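Local coordinates for protein inositol-1,4,5-trisphosphate 5-phosphatase 1 (PDB 1I9Z) that removes the 5-phosphate from phosphatidylinositol 4,5-bisphosphate and soluble inositol polyphosphates, so controlling phosphoinositide levels in fission yeast, at residues A[37-42]-A[85-90]; A[124-129]-A[153-158]. All blocks are in the same frame, centred on the assembly; numbering follows the deposited sequence.

Overall arrangement
Both contacts belong to the catalytic 5-phosphatase domain, a DNase I-like fold in which two mixed beta sheets pack together. Interaction 1 sets the loop after strand 20-33 against helix 78-94, which lies on strand 113-120 of the six-stranded sheet. Interaction 2 lies at one edge of the five-stranded sheet, where strand 127-136 pairs with strand 147-155. Their centres are 27 Å apart and their nearest atoms about 11 Å, so they do not touch. None of the residues lining the inositol bisphosphate pocket belongs to either contact, but the 37-42 loop meets Tyr303, two residues before Asp305 of that pocket.

Interaction 1 of 2, residues A[37-42]-A[85-90]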
loop_
_atom_site.group_PDB
_atom_site.type_symbol
_atom_site.label_atom_id
_atom_site.label_comp_id
_atom_site.label_asym_id
_atom_site.label_seq_id
_atom_site.Cartn_x
_atom_site.Cartn_y
_atom_site.Cartn_z
ATOM N N CYS A 37 -12.847 -9.978 -14.352
ATOM C CA CYS A 37 -12.499 -11.382 -14.682
ATOM C C CYS A 37 -12.719 -12.313 -13.517
ATOM O O CYS A 37 -12.687 -11.914 -12.357
ATOM C CB CYS A 37 -11.032 -11.517 -15.153
ATOM S SG CYS A 37 -9.756 -11.331 -13.853
ATOM N N SER A 38 -12.913 -13.598 -13.837
ATOM C CA SER A 38 -13.106 -14.608 -12.791
ATOM C C SER A 38 -11.933 -14.955 -11.894
ATOM O O SER A 38 -10.810 -15.041 -12.331
ATOM C CB SER A 38 -13.556 -15.932 -13.435
ATOM O OG SER A 38 -14.588 -15.655 -14.360
ATOM N N ALA A 39 -12.248 -15.234 -10.640
ATOM C CA ALA A 39 -11.299 -15.643 -9.634
ATOM C C ALA A 39 -10.574 -16.880 -10.111
ATOM O O ALA A 39 -11.187 -17.753 -10.731
ATOM C CB ALA A 39 -12.038 -15.972 -8.345
ATOM N N THR A 40 -9.284 -16.993 -9.807
ATOM C CA THR A 40 -8.518 -18.183 -10.235
ATOM C C THR A 40 -7.301 -18.257 -9.345
ATOM O O THR A 40 -6.858 -17.221 -8.842
ATOM C CB THR A 40 -8.072 -18.048 -11.736
ATOM O OG1 THR A 40 -7.171 -19.134 -12.081
ATOM C CG2 THR A 40 -7.349 -16.689 -11.984
ATOM N N THR A 41 -6.745 -19.460 -9.134
ATOM C CA THR A 41 -5.545 -19.596 -8.327
ATOM C C THR A 41 -4.352 -19.502 -9.263
ATOM O O THR A 41 -3.227 -19.601 -8.823
ATOM C CB THR A 41 -5.457 -20.989 -7.663
ATOM O OG1 THR A 41 -5.604 -21.977 -8.695
ATOM C CG2 THR A 41 -6.607 -21.187 -6.676
ATOM N N LYS A 42 -4.580 -19.307 -10.543
ATOM C CA LYS A 42 -3.439 -19.260 -11.466
ATOM C C LYS A 42 -2.845 -17.841 -11.465
ATOM O O LYS A 42 -2.899 -17.143 -12.472
ATOM C CB LYS A 42 -3.860 -19.631 -12.895
ATOM C CG LYS A 42 -4.484 -21.026 -13.024
ATOM C CD LYS A 42 -3.422 -22.069 -13.014
ATOM C CE LYS A 42 -2.991 -22.433 -11.612
ATOM N NZ LYS A 42 -2.264 -23.774 -11.605
ATOM N N GLU A 85 -10.540 -14.261 -2.284
ATOM C CA GLU A 85 -9.904 -14.554 -0.987
ATOM C C GLU A 85 -9.523 -16.019 -0.883
ATOM O O GLU A 85 -8.444 -16.378 -0.386
ATOM C CB GLU A 85 -10.845 -14.244 0.219
ATOM C CG GLU A 85 -11.171 -12.731 0.308
ATOM C CD GLU A 85 -12.192 -12.383 1.371
ATOM O OE1 GLU A 85 -12.644 -13.286 2.104
ATOM O OE2 GLU A 85 -12.559 -11.203 1.481
ATOM N N SER A 86 -10.473 -16.874 -1.253
ATOM C CA SER A 86 -10.199 -18.301 -1.163
ATOM C C SER A 86 -9.054 -18.654 -2.112
ATOM O O SER A 86 -8.203 -19.525 -1.778
ATOM C CB SER A 86 -11.490 -19.092 -1.564
ATOM O OG SER A 86 -11.161 -20.449 -1.782
ATOM N N CYS A 87 -9.036 -18.039 -3.301
ATOM C CA CYS A 87 -7.939 -18.355 -4.238
ATOM C C CYS A 87 -6.572 -17.921 -3.720
ATOM O O CYS A 87 -5.585 -18.656 -3.821
ATOM C CB CYS A 87 -8.161 -17.750 -5.630
ATOM S SG CYS A 87 -9.483 -18.505 -6.584
ATOM N N VAL A 88 -6.480 -16.697 -3.185
ATOM C CA VAL A 88 -5.203 -16.246 -2.669
ATOM C C VAL A 88 -4.746 -17.091 -1.484
ATOM O O VAL A 88 -3.562 -17.517 -1.395
ATOM C CB VAL A 88 -5.311 -14.737 -2.257
ATOM C CG1 VAL A 88 -4.020 -14.285 -1.602
ATOM C CG2 VAL A 88 -5.639 -13.906 -3.484
ATOM N N LYS A 89 -5.670 -17.373 -0.566
ATOM C CA LYS A 89 -5.323 -18.169 0.594
ATOM C C LYS A 89 -4.816 -19.556 0.152
ATOM O O LYS A 89 -3.844 -20.061 0.697
ATOM C CB LYS A 89 -6.567 -18.333 1.491
ATOM C CG LYS A 89 -6.350 -18.989 2.883
ATOM C CD LYS A 89 -7.727 -19.155 3.680
ATOM C CE LYS A 89 -8.356 -17.764 4.193
ATOM N NZ LYS A 89 -8.996 -16.747 3.193
ATOM N N ARG A 90 -5.483 -20.165 -0.821
ATOM C CA ARG A 90 -5.050 -21.536 -1.259
ATOM C C ARG A 90 -3.637 -21.452 -1.836
ATOM O O ARG A 90 -2.764 -22.290 -1.603
ATOM C CB ARG A 90 -5.971 -22.091 -2.336
ATOM C CG ARG A 90 -6.714 -23.345 -1.906
ATOM C CD ARG A 90 -7.738 -23.805 -2.956
ATOM N NE ARG A 90 -8.790 -22.798 -3.113
ATOM C CZ ARG A 90 -9.504 -22.613 -4.226
ATOM N NH1 ARG A 90 -9.279 -23.376 -5.295
ATOM N NH2 ARG A 90 -10.429 -21.667 -4.282
#
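Cys87 presses its thiol side against the backbone of Thr40, where a loop of the DNase I-like fold passes helix 78-94. The loop is shaped by an ST turn: Thr40 OG1 accepts from Lys42 N at 3.0 Å, while the Thr40 side chain leaves the backbone away from the helix and touches Tyr303. This leaves the Thr40 backbone facing Cys87, with Thr40 O 3.5 Å from Cys87 CB. Cys87 SG, anti to its own carbonyl carbon and beside its backbone N (chi1 -70°), lies against the Thr40 backbone, 3.5 Å from Thr40 C, and Ala39 CB meets the same sulfur at 4.0 Å. Ala39 also rests on Glu83 and Trp84, a turn earlier on the helix.

Thr41 adds the other apolar patch. Its methyl CG2, beside the backbone N, lies 3.9 Å from Cys87 CB and at the same time stands over one face of the Arg90 guanidinium, offset toward the rim, the two side chains crossing at about a right angle. No hydrogen bond joins loop to helix, and the contact is small, burying 189 Å² in all. What orients the arginine plane comes from the helix itself: the Arg90 chain bends at chi3 (-64°) and NH2 donates to Ser86 OG at 2.9 Å, the oxygen only 10° out of the guanidinium plane, while Thr41 CG2 sits 3.7 Å from Arg90 NH1.

Interaction 2 of 2, residues A[124-129]-A[153-158]; sequences LPSIKN and FDYEDT
Ile127 and Tyr155 face each other as an antiparallel non-hydrogen-bonded pair in the hairpin of strands 127-136 and 147-155, at the edge of the five-stranded sheet. Their side of the sheet is the packed one. Ile127 divides its branches: CG1 reaches Tyr155 CD1 at 3.8 Å, and CG2, anti to the backbone N, reaches Phe153 CD1 at 3.9 Å. Leu105 and Cys119 of the six-stranded sheet touch Ile127 as well, so these side chains join the two sheets of the sandwich. Ser126 closes the end of this cluster, its CB over one face of the Tyr155 ring in a CH-pi contact, 3.8 Å from the centroid.

The other side is polar and looser, with Lys128 and Asn129 exposed to solvent. Lys128 and Asp154 exchange two backbone hydrogen bonds, but the lysine chain turns away and NZ reaches back to Pro125 O and Ile127 O. Asn129 ND2 donates to the anti lone pair of Asp154 OD2 at 2.9 Å, amide and carboxylate planes 79° apart; Arg152 holds OD1 by a salt bridge.

Glu156 is the second residue of the type II' turn, Tyr155 to Thr158, leading into strand 158-166. Its N donates almost straight to Ser126 O (2.8 Å), and its chain, bent at chi2 (-60°), brings OE2 2.7 Å from Ser126 OG, which donates from above the carboxylate plane. With an alanine in place of Glu156, the Ser126 hydroxyl is likely to lose its carboxylate acceptor and be set free to turn. The chemistry implies a two-sided edge: hydrocarbon contacts bind it to the facing sheet, while polar groups tie its outer side together.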
loop_
_atom_site.group_PDB
_atom_site.type_symbol
_atom_site.label_atom_id
_atom_site.label_comp_id
_atom_site.label_asym_id
_atom_site.label_seq_id
_atom_site.Cartn_x
_atom_site.Cartn_y
_atom_site.Cartn_z
ATOM N N LEU A 124 0.745 -13.444 13.891
ATOM C CA LEU A 124 -0.470 -13.039 14.595
ATOM C C LEU A 124 -0.370 -12.483 16.015
ATOM O O LEU A 124 -1.023 -11.489 16.338
ATOM C CB LEU A 124 -1.485 -14.175 14.575
ATOM C CG LEU A 124 -2.463 -14.223 13.430
ATOM C CD1 LEU A 124 -3.470 -15.350 13.764
ATOM C CD2 LEU A 124 -3.176 -12.867 13.274
ATOM N N PRO A 125 0.443 -13.099 16.890
ATOM C CA PRO A 125 0.535 -12.565 18.255
ATOM C C PRO A 125 1.012 -11.131 18.318
ATOM O O PRO A 125 0.724 -10.439 19.283
ATOM C CB PRO A 125 1.522 -13.516 18.938
ATOM C CG PRO A 125 1.308 -14.815 18.222
ATOM C CD PRO A 125 1.172 -14.380 16.770
ATOM N N SER A 126 1.706 -10.679 17.271
ATOM C CA SER A 126 2.270 -9.330 17.235
ATOM C C SER A 126 1.295 -8.315 16.689
ATOM O O SER A 126 1.477 -7.133 16.898
ATOM C CB SER A 126 3.514 -9.273 16.308
ATOM O OG SER A 126 4.618 -10.017 16.790
ATOM N N ILE A 127 0.224 -8.780 16.049
ATOM C CA ILE A 127 -0.706 -7.847 15.367
ATOM C C ILE A 127 -1.899 -7.476 16.203
ATOM O O ILE A 127 -2.614 -8.370 16.681
ATOM C CB ILE A 127 -1.119 -8.471 14.013
ATOM C CG1 ILE A 127 0.132 -8.463 13.093
ATOM C CG2 ILE A 127 -2.275 -7.631 13.376
ATOM C CD1 ILE A 127 -0.008 -9.240 11.752
ATOM N N LYS A 128 -2.100 -6.174 16.419
ATOM C CA LYS A 128 -3.170 -5.726 17.278
ATOM C C LYS A 128 -3.866 -4.481 16.717
ATOM O O LYS A 128 -3.318 -3.816 15.819
ATOM C CB LYS A 128 -2.585 -5.383 18.665
ATOM C CG LYS A 128 -1.907 -6.601 19.381
ATOM C CD LYS A 128 -2.959 -7.499 20.058
ATOM C CE LYS A 128 -2.359 -8.865 20.548
ATOM N NZ LYS A 128 -2.207 -9.810 19.342
ATOM N N ASN A 129 -5.057 -4.183 17.259
ATOM C CA ASN A 129 -5.809 -2.984 16.871
ATOM C C ASN A 129 -6.077 -2.879 15.352
ATOM O O ASN A 129 -5.946 -1.781 14.725
ATOM C CB ASN A 129 -5.056 -1.738 17.356
ATOM C CG ASN A 129 -4.641 -1.857 18.835
ATOM O OD1 ASN A 129 -5.475 -2.203 19.662
ATOM N ND2 ASN A 129 -3.350 -1.594 19.154
ATOM N N PHE A 153 -3.199 -1.482 11.284
ATOM C CA PHE A 153 -2.976 -2.352 12.423
ATOM C C PHE A 153 -1.616 -2.001 13.045
ATOM O O PHE A 153 -0.765 -1.308 12.427
ATOM C CB PHE A 153 -3.031 -3.854 12.008
ATOM C CG PHE A 153 -2.024 -4.277 10.953
ATOM C CD1 PHE A 153 -0.749 -4.679 11.316
ATOM C CD2 PHE A 153 -2.356 -4.253 9.589
ATOM C CE1 PHE A 153 0.204 -5.058 10.348
ATOM C CE2 PHE A 153 -1.431 -4.628 8.597
ATOM C CZ PHE A 153 -0.149 -5.034 8.960
ATOM N N ASP A 154 -1.404 -2.472 14.266
ATOM C CA ASP A 154 -0.098 -2.237 14.872
ATOM C C ASP A 154 0.581 -3.585 14.808
ATOM O O ASP A 154 -0.082 -4.625 14.978
ATOM C CB ASP A 154 -0.253 -1.784 16.327
ATOM C CG ASP A 154 -0.861 -0.465 16.415
ATOM O OD1 ASP A 154 -0.301 0.449 15.790
ATOM O OD2 ASP A 154 -1.903 -0.289 17.067
ATOM N N TYR A 155 1.878 -3.569 14.499
ATOM C CA TYR A 155 2.711 -4.773 14.501
ATOM C C TYR A 155 3.681 -4.423 15.659
ATOM O O TYR A 155 4.585 -3.567 15.547
ATOM C CB TYR A 155 3.406 -5.007 13.170
ATOM C CG TYR A 155 4.077 -6.362 13.118
ATOM C CD1 TYR A 155 3.632 -7.342 12.226
ATOM C CD2 TYR A 155 5.161 -6.670 13.953
ATOM C CE1 TYR A 155 4.229 -8.569 12.151
ATOM C CE2 TYR A 155 5.786 -7.934 13.892
ATOM C CZ TYR A 155 5.306 -8.869 12.992
ATOM O OH TYR A 155 5.851 -10.114 12.911
ATOM N N GLU A 156 3.455 -5.109 16.781
ATOM C CA GLU A 156 4.144 -4.763 18.024
ATOM C C GLU A 156 3.814 -3.276 18.233
ATOM O O GLU A 156 2.639 -2.912 18.182
ATOM C CB GLU A 156 5.647 -5.039 17.938
ATOM C CG GLU A 156 6.002 -6.520 17.845
ATOM C CD GLU A 156 5.545 -7.424 19.029
ATOM O OE1 GLU A 156 5.104 -6.960 20.090
ATOM O OE2 GLU A 156 5.627 -8.647 18.857
ATOM N N ASP A 157 4.805 -2.396 18.435
ATOM C CA ASP A 157 4.462 -1.002 18.658
ATOM C C ASP A 157 4.642 -0.108 17.425
ATOM O O ASP A 157 4.825 1.107 17.549
ATOM C CB ASP A 157 5.278 -0.428 19.817
ATOM C CG ASP A 157 4.975 -1.133 21.146
ATOM O OD1 ASP A 157 5.610 -2.135 21.470
ATOM O OD2 ASP A 157 4.067 -0.679 21.847
ATOM N N THR A 158 4.592 -0.700 16.244
ATOM C CA THR A 158 4.758 0.081 15.024
ATOM C C THR A 158 3.408 0.094 14.300
ATOM O O THR A 158 2.840 -0.983 14.131
ATOM C CB THR A 158 5.828 -0.594 14.135
ATOM O OG1 THR A 158 7.115 -0.518 14.810
ATOM C CG2 THR A 158 5.912 0.137 12.777
HETATM O O HOH W 1 0.723 -4.725 18.324
#